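Local coordinates for protein Cif (Cell cycle inhibiting factor) (Escherichia coli, PDB 3EFY) that probably deamidates a glutamine side chain of host NEDD8, thereby shutting down cullin-RING ubiquitin ligases and blocking the host cell cycle, at residues A[8-13]-A[86-90]; A[14-18]-A[55-59]; A[93-97]-A[137-141]. All coordinates share one frame; numbering follows the deposited sequence.

Contact 1 (A[8-13]-A[86-90]); sequences PSCGVT and QSDLG
T13 and S87 meet side chain to side chain where the N-terminal end of helix 10-22, which carries the active-site residue C10, lies against the loop that leaves strand 81-85 with the active-site residue Q86. A cysteine at a helix start is the layout of the papain-like fold, consistent with the family's place among the CA-clan cysteine peptidases.

The direct polar link is a hydrogen bond of 2.8 Å between T13 OG1 and S87 OG. T13 faces the loop from its CB, and with chi1 at -65° its hydroxyl lies beside its own backbone N while CG2 packs near the S87 CB.

Two waters add bridges. One joins C10 O to S87 N, and the other L89 N to C10 N, the last bond weak. The helix start is closed by S9, whose OG accepts from V12 N at 3.2 Å as an N-cap.

Q86 turns from the helix, and its OE1 bonds to NE2 of H66, the remaining active-site residue. The apolar contact comes from L89, which lays CD1 alongside S9 CA at 3.8 Å. Separately, C10 CB makes a close carbon-to-carbonyl approach, 3.3 Å from S87 O.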
loop_
_atom_site.group_PDB
_atom_site.type_symbol
_atom_site.label_atom_id
_atom_site.label_comp_id
_atom_site.label_asym_id
_atom_site.label_seq_id
_atom_site.Cartn_x
_atom_site.Cartn_y
_atom_site.Cartn_z
ATOM N N PRO A 8 -4.638 -7.159 -11.943
ATOM C CA PRO A 8 -3.166 -7.096 -11.968
ATOM C C PRO A 8 -2.516 -8.439 -12.313
ATOM O O PRO A 8 -3.116 -9.471 -12.089
ATOM C CB PRO A 8 -2.802 -6.762 -10.505
ATOM C CG PRO A 8 -4.000 -6.192 -9.917
ATOM C CD PRO A 8 -5.181 -6.868 -10.613
ATOM N N SER A 9 -1.276 -8.399 -12.774
ATOM C CA SER A 9 -0.454 -9.580 -13.035
ATOM C C SER A 9 -0.086 -10.272 -11.723
ATOM O O SER A 9 -0.194 -9.661 -10.639
ATOM C CB SER A 9 0.841 -9.181 -13.753
ATOM O OG SER A 9 1.710 -8.420 -12.905
ATOM N N CYS A 10 0.391 -11.504 -11.835
ATOM C CA CYS A 10 0.806 -12.277 -10.660
ATOM C C CYS A 10 1.883 -11.521 -9.877
ATOM O O CYS A 10 1.874 -11.539 -8.605
ATOM C CB CYS A 10 1.295 -13.667 -10.988
ATOM S SG CYS A 10 2.651 -13.782 -12.169
ATOM N N GLY A 11 2.812 -10.894 -10.588
ATOM C CA GLY A 11 3.919 -10.188 -9.923
ATOM C C GLY A 11 3.504 -8.909 -9.211
ATOM O O GLY A 11 4.008 -8.585 -8.115
ATOM N N VAL A 12 2.568 -8.164 -9.808
ATOM C CA VAL A 12 1.985 -6.988 -9.194
ATOM C C VAL A 12 1.214 -7.361 -7.915
ATOM O O VAL A 12 1.395 -6.710 -6.873
ATOM C CB VAL A 12 1.133 -6.235 -10.208
ATOM C CG1 VAL A 12 0.324 -5.198 -9.546
ATOM C CG2 VAL A 12 2.075 -5.615 -11.270
ATOM N N THR A 13 0.421 -8.423 -7.973
ATOM C CA THR A 13 -0.267 -8.930 -6.788
ATOM C C THR A 13 0.724 -9.319 -5.710
ATOM O O THR A 13 0.574 -8.899 -4.550
ATOM C CB THR A 13 -1.134 -10.126 -7.164
ATOM O OG1 THR A 13 -2.166 -9.650 -8.059
ATOM C CG2 THR A 13 -1.781 -10.743 -5.930
ATOM N N GLN A 86 -1.882 -15.883 -4.173
ATOM C CA GLN A 86 -1.536 -15.702 -5.585
ATOM C C GLN A 86 -2.700 -15.106 -6.359
ATOM O O GLN A 86 -3.866 -15.214 -5.938
ATOM C CB GLN A 86 -1.146 -17.036 -6.226
ATOM C CG GLN A 86 -2.268 -18.127 -6.125
ATOM C CD GLN A 86 -2.091 -19.319 -7.014
ATOM O OE1 GLN A 86 -1.291 -19.336 -7.974
ATOM N NE2 GLN A 86 -2.878 -20.356 -6.728
ATOM N N SER A 87 -2.373 -14.548 -7.516
ATOM C CA SER A 87 -3.330 -14.361 -8.621
ATOM C C SER A 87 -2.656 -14.855 -9.887
ATOM O O SER A 87 -1.458 -15.068 -9.886
ATOM C CB SER A 87 -3.783 -12.901 -8.788
ATOM O OG SER A 87 -2.752 -12.092 -9.325
ATOM N N ASP A 88 -3.394 -14.974 -11.005
ATOM C CA ASP A 88 -2.771 -15.493 -12.222
ATOM C C ASP A 88 -3.602 -14.987 -13.423
ATOM O O ASP A 88 -4.827 -15.037 -13.388
ATOM C CB ASP A 88 -2.797 -17.008 -12.140
ATOM C CG ASP A 88 -1.827 -17.700 -13.049
ATOM O OD1 ASP A 88 -1.632 -17.305 -14.246
ATOM O OD2 ASP A 88 -1.328 -18.741 -12.602
ATOM N N LEU A 89 -2.915 -14.471 -14.436
ATOM C CA LEU A 89 -3.634 -14.036 -15.663
ATOM C C LEU A 89 -3.919 -15.173 -16.631
ATOM O O LEU A 89 -4.733 -14.983 -17.572
ATOM C CB LEU A 89 -2.864 -12.929 -16.382
ATOM C CG LEU A 89 -2.797 -11.590 -15.638
ATOM C CD1 LEU A 89 -1.912 -10.601 -16.444
ATOM C CD2 LEU A 89 -4.177 -11.015 -15.278
ATOM N N GLY A 90 -3.305 -16.325 -16.434
ATOM C CA GLY A 90 -3.666 -17.527 -17.196
ATOM C C GLY A 90 -3.017 -17.645 -18.572
ATOM O O GLY A 90 -3.511 -18.386 -19.444
HETATM O O HOH W 1 -3.158 -11.928 -11.887
HETATM O O HOH W 2 0.581 -13.753 -7.274
HETATM O O HOH W 3 -0.191 -13.756 -14.329
#

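Contact 2 (A[14-18]-A[55-59]); sequences ANAIM and FVLRV
Helix 14-18 runs nearly antiparallel to strand 55-59, their axes 162° apart in direction and 9.4 Å apart at closest approach. This is alpha/beta layer packing: the helix that starts at the active-site residue C10 lies on one face of the antiparallel sheet, with strand 55-59 bonded between strands 66-72 and 159-166. A14 and R58 have the nearest CA atoms.

V56 and R58 project toward the helix, L57 and V59 away from it. M18 bends at chi2 and chi3, bringing SD to 3.7 Å from V56 CG2 and 3.9 Å from R58 CB; its CE also touches V56 CG1. I69 and F164 of the flanking strands complete this apolar layer.

R58 stretches from CG to NE, CG anti to the backbone N (chi1 -171°), to take its charged end past M18 to N15. The guanidinium approaches side-on and gives both NE and NH2 to the single oxygen N15 OD1, its plane turned 42° from the amide. A14 CB lies over one guanidinium face, 3.9 Å from R58 NE. The R58 NE bond to N15 OD1 is 2.8 Å long, whereas NH2 reaches that oxygen at 3.0 Å from above the carbonyl plane.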
loop_
_atom_site.group_PDB
_atom_site.type_symbol
_atom_site.label_atom_id
_atom_site.label_comp_id
_atom_site.label_asym_id
_atom_site.label_seq_id
_atom_site.Cartn_x
_atom_site.Cartn_y
_atom_site.Cartn_z
ATOM N N ALA A 14 1.725 -10.072 -6.090
ATOM C CA ALA A 14 2.759 -10.497 -5.118
ATOM C C ALA A 14 3.425 -9.313 -4.445
ATOM O O ALA A 14 3.624 -9.294 -3.216
ATOM C CB ALA A 14 3.803 -11.368 -5.781
ATOM N N ASN A 15 3.848 -8.323 -5.245
ATOM C CA ASN A 15 4.529 -7.178 -4.658
ATOM C C ASN A 15 3.645 -6.395 -3.692
ATOM O O ASN A 15 4.096 -5.918 -2.656
ATOM C CB ASN A 15 4.976 -6.234 -5.775
ATOM C CG ASN A 15 6.022 -6.815 -6.670
ATOM O OD1 ASN A 15 6.629 -7.852 -6.390
ATOM N ND2 ASN A 15 6.311 -6.083 -7.776
ATOM N N ALA A 16 2.348 -6.276 -4.016
ATOM C CA ALA A 16 1.413 -5.573 -3.190
ATOM C C ALA A 16 1.176 -6.299 -1.850
ATOM O O ALA A 16 1.003 -5.665 -0.831
ATOM C CB ALA A 16 0.114 -5.383 -3.934
ATOM N N ILE A 17 1.133 -7.607 -1.900
ATOM C CA ILE A 17 1.013 -8.428 -0.710
ATOM C C ILE A 17 2.239 -8.271 0.193
ATOM O O ILE A 17 2.095 -8.095 1.428
ATOM C CB ILE A 17 0.763 -9.892 -1.032
ATOM C CG1 ILE A 17 -0.572 -10.084 -1.750
ATOM C CG2 ILE A 17 0.777 -10.716 0.279
ATOM C CD1 ILE A 17 -0.701 -11.421 -2.389
ATOM N N MET A 18 3.445 -8.230 -0.386
ATOM C CA MET A 18 4.638 -7.954 0.414
ATOM C C MET A 18 4.522 -6.601 1.126
ATOM O O MET A 18 4.872 -6.495 2.309
ATOM C CB MET A 18 5.905 -8.009 -0.444
ATOM C CG MET A 18 6.180 -9.375 -1.021
ATOM S SD MET A 18 6.504 -10.670 0.196
ATOM C CE MET A 18 8.233 -10.305 0.626
ATOM N N PHE A 55 7.285 -15.339 8.902
ATOM C CA PHE A 55 8.015 -14.878 7.711
ATOM C C PHE A 55 7.121 -14.909 6.502
ATOM O O PHE A 55 6.183 -15.695 6.418
ATOM C CB PHE A 55 9.190 -15.811 7.400
ATOM C CG PHE A 55 10.237 -15.830 8.475
ATOM C CD1 PHE A 55 11.331 -14.983 8.391
ATOM C CD2 PHE A 55 10.122 -16.699 9.554
ATOM C CE1 PHE A 55 12.328 -14.989 9.405
ATOM C CE2 PHE A 55 11.087 -16.730 10.555
ATOM C CZ PHE A 55 12.193 -15.865 10.476
ATOM N N VAL A 56 7.422 -14.016 5.581
ATOM C CA VAL A 56 6.778 -14.039 4.259
ATOM C C VAL A 56 7.844 -14.241 3.189
ATOM O O VAL A 56 8.922 -13.615 3.241
ATOM C CB VAL A 56 5.930 -12.761 4.081
ATOM C CG1 VAL A 56 6.705 -11.419 4.206
ATOM C CG2 VAL A 56 5.182 -12.853 2.831
ATOM N N LEU A 57 7.546 -15.114 2.240
ATOM C CA LEU A 57 8.416 -15.509 1.176
ATOM C C LEU A 57 7.799 -15.148 -0.161
ATOM O O LEU A 57 6.696 -15.660 -0.516
ATOM C CB LEU A 57 8.670 -17.006 1.239
ATOM C CG LEU A 57 9.528 -17.660 0.195
ATOM C CD1 LEU A 57 11.026 -17.277 0.373
ATOM C CD2 LEU A 57 9.390 -19.200 0.297
ATOM N N ARG A 58 8.493 -14.266 -0.907
ATOM C CA ARG A 58 8.058 -13.962 -2.281
ATOM C C ARG A 58 8.780 -14.877 -3.245
ATOM O O ARG A 58 10.007 -14.973 -3.211
ATOM C CB ARG A 58 8.343 -12.502 -2.657
ATOM C CG ARG A 58 7.692 -12.143 -3.990
ATOM C CD ARG A 58 8.294 -10.870 -4.518
ATOM N NE ARG A 58 7.616 -10.368 -5.718
ATOM C CZ ARG A 58 7.689 -10.908 -6.934
ATOM N NH1 ARG A 58 8.383 -12.009 -7.154
ATOM N NH2 ARG A 58 7.031 -10.342 -7.946
ATOM N N VAL A 59 8.026 -15.622 -4.055
ATOM C CA VAL A 59 8.560 -16.553 -5.002
ATOM C C VAL A 59 8.412 -16.081 -6.442
ATOM O O VAL A 59 7.309 -15.816 -6.895
ATOM C CB VAL A 59 7.827 -17.928 -4.937
ATOM C CG1 VAL A 59 8.535 -18.944 -5.835
ATOM C CG2 VAL A 59 7.747 -18.410 -3.440
#

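Contact 3 (A[93-97]-A[137-141]); sequences VTRKL and FDIDG
A salt-bridge network centred on R95 ties the loop between strand 81-85 and helix 99-103 to the turn that follows helix 130-137. R95 grips D138 side-on, one nitrogen to each carboxylate oxygen: NE reaches OD1 at 2.8 Å and NH2 reaches OD2 at 2.9 Å. Both bonds are almost straight, both use syn lone pairs, and the two flat groups are only 12° from coplanar. Such a paired grip fixes the rotation of the guanidinium.

D140 takes a second bond from NH2, its OD2 lying 2.9 Å from that nitrogen. Here the donor comes from above the carboxylate plane, which is turned 57° from the guanidinium. Two carboxylates thus share one nitrogen, and their charge would be expected to favour the protonated arginine. A water bridge joins R95 N to D138 OD1.

I139 CG2 lies over one guanidinium face, 3.8 Å from R95 NH2. Beside the salt bridges, L97 CD1 meets I139 CD1 at 3.9 Å and T94 CG2 meets F137 CB at 4.0 Å. T94 OG1 probably hydrogen-bonds D88 OD2, while F137 O accepts from NE2 of the active-site residue Q86.

D138 OD2 also accepts from D140 N, 3.1 Å away, and D138 O from G141 N. D138 therefore begins an Asx turn inside a type I beta turn, and R95 binds the carboxylate of that turn.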
loop_
_atom_site.group_PDB
_atom_site.type_symbol
_atom_site.label_atom_id
_atom_site.label_comp_id
_atom_site.label_asym_id
_atom_site.label_seq_id
_atom_site.Cartn_x
_atom_site.Cartn_y
_atom_site.Cartn_z
ATOM N N VAL A 93 1.290 -21.933 -17.561
ATOM C CA VAL A 93 0.947 -23.313 -17.164
ATOM C C VAL A 93 -0.393 -23.394 -16.468
ATOM O O VAL A 93 -1.241 -24.260 -16.747
ATOM C CB VAL A 93 2.038 -23.959 -16.249
ATOM C CG1 VAL A 93 1.630 -25.348 -15.781
ATOM C CG2 VAL A 93 3.408 -24.015 -16.982
ATOM N N THR A 94 -0.602 -22.493 -15.507
ATOM C CA THR A 94 -1.794 -22.473 -14.702
ATOM C C THR A 94 -2.838 -21.553 -15.329
ATOM O O THR A 94 -2.517 -20.616 -16.068
ATOM C CB THR A 94 -1.381 -21.984 -13.270
ATOM O OG1 THR A 94 -0.387 -20.956 -13.437
ATOM C CG2 THR A 94 -0.801 -23.095 -12.491
ATOM N N ARG A 95 -4.101 -21.800 -15.030
ATOM C CA ARG A 95 -5.177 -21.019 -15.585
ATOM C C ARG A 95 -5.441 -19.703 -14.871
ATOM O O ARG A 95 -4.915 -19.460 -13.749
ATOM C CB ARG A 95 -6.445 -21.867 -15.628
ATOM C CG ARG A 95 -7.018 -22.197 -14.285
ATOM C CD ARG A 95 -8.382 -22.836 -14.422
ATOM N NE ARG A 95 -8.639 -23.777 -13.362
ATOM C CZ ARG A 95 -9.839 -24.173 -12.964
ATOM N NH1 ARG A 95 -10.952 -23.734 -13.587
ATOM N NH2 ARG A 95 -9.934 -25.053 -11.973
ATOM N N LYS A 96 -6.223 -18.822 -15.504
ATOM C CA LYS A 96 -6.598 -17.534 -14.901
ATOM C C LYS A 96 -7.251 -17.706 -13.544
ATOM O O LYS A 96 -8.119 -18.564 -13.376
ATOM C CB LYS A 96 -7.604 -16.730 -15.770
ATOM C CG LYS A 96 -7.873 -15.323 -15.232
ATOM C CD LYS A 96 -8.704 -14.410 -16.159
ATOM C CE LYS A 96 -9.183 -13.141 -15.425
ATOM N NZ LYS A 96 -8.049 -12.205 -15.121
ATOM N N LEU A 97 -6.796 -16.894 -12.585
ATOM C CA LEU A 97 -7.249 -16.919 -11.200
ATOM C C LEU A 97 -7.254 -15.534 -10.570
ATOM O O LEU A 97 -6.198 -14.907 -10.433
ATOM C CB LEU A 97 -6.321 -17.838 -10.416
ATOM C CG LEU A 97 -6.499 -17.958 -8.908
ATOM C CD1 LEU A 97 -7.845 -18.669 -8.561
ATOM C CD2 LEU A 97 -5.339 -18.814 -8.364
ATOM N N PHE A 137 -1.569 -25.144 -6.815
ATOM C CA PHE A 137 -1.827 -23.865 -7.472
ATOM C C PHE A 137 -3.213 -23.715 -8.111
ATOM O O PHE A 137 -3.661 -22.599 -8.328
ATOM C CB PHE A 137 -0.769 -23.589 -8.548
ATOM C CG PHE A 137 0.639 -23.436 -8.006
ATOM C CD1 PHE A 137 1.017 -22.250 -7.396
ATOM C CD2 PHE A 137 1.561 -24.456 -8.123
ATOM C CE1 PHE A 137 2.311 -22.126 -6.848
ATOM C CE2 PHE A 137 2.828 -24.324 -7.611
ATOM C CZ PHE A 137 3.193 -23.153 -6.959
ATOM N N ASP A 138 -3.867 -24.847 -8.431
ATOM C CA ASP A 138 -5.193 -24.783 -9.067
ATOM C C ASP A 138 -6.336 -24.688 -8.045
ATOM O O ASP A 138 -6.369 -25.414 -7.066
ATOM C CB ASP A 138 -5.380 -25.953 -10.033
ATOM C CG ASP A 138 -6.622 -25.752 -10.918
ATOM O OD1 ASP A 138 -6.572 -24.925 -11.855
ATOM O OD2 ASP A 138 -7.683 -26.300 -10.560
ATOM N N ILE A 139 -7.289 -23.794 -8.275
ATOM C CA ILE A 139 -8.351 -23.530 -7.325
ATOM C C ILE A 139 -9.203 -24.791 -7.021
ATOM O O ILE A 139 -9.722 -24.950 -5.919
ATOM C CB ILE A 139 -9.231 -22.344 -7.770
ATOM C CG1 ILE A 139 -10.032 -21.799 -6.581
ATOM C CG2 ILE A 139 -10.054 -22.712 -9.022
ATOM C CD1 ILE A 139 -10.774 -20.500 -6.782
ATOM N N ASP A 140 -9.305 -25.647 -8.026
ATOM C CA ASP A 140 -10.039 -26.911 -7.926
ATOM C C ASP A 140 -9.135 -28.137 -7.800
ATOM O O ASP A 140 -9.619 -29.286 -7.751
ATOM C CB ASP A 140 -10.940 -27.090 -9.172
ATOM C CG ASP A 140 -12.020 -26.047 -9.290
ATOM O OD1 ASP A 140 -12.576 -25.605 -8.253
ATOM O OD2 ASP A 140 -12.340 -25.681 -10.463
ATOM N N GLY A 141 -7.824 -27.955 -7.804
ATOM C CA GLY A 141 -6.882 -29.048 -7.886
ATOM C C GLY A 141 -6.970 -29.881 -9.144
ATOM O O GLY A 141 -6.689 -31.085 -9.114
HETATM O O HOH W 4 -4.331 -23.535 -12.638
HETATM O O HOH W 5 -13.508 -23.852 -11.691
#

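Contacts 1 and 2 share helix 10-22: its first turn faces the loop after strand 81-85, and its next turns lie on strand 54-61 of the antiparallel sheet. Their centres are 12 Å apart, with contact 2 falling between the two halves of contact 1 along the chain. Contact 3 follows in sequence, its centre also about 12 Å from contact 1 but 19 Å from contact 2, with which it has no touch. Contacts 1 and 3 are joined by a probable backbone bond between D88 O and L97 N. Contact 1 places C10 and Q86 together, contact 2 seats the same helix on the sheet, and contact 3 lies beside Q86 through L97 and F137.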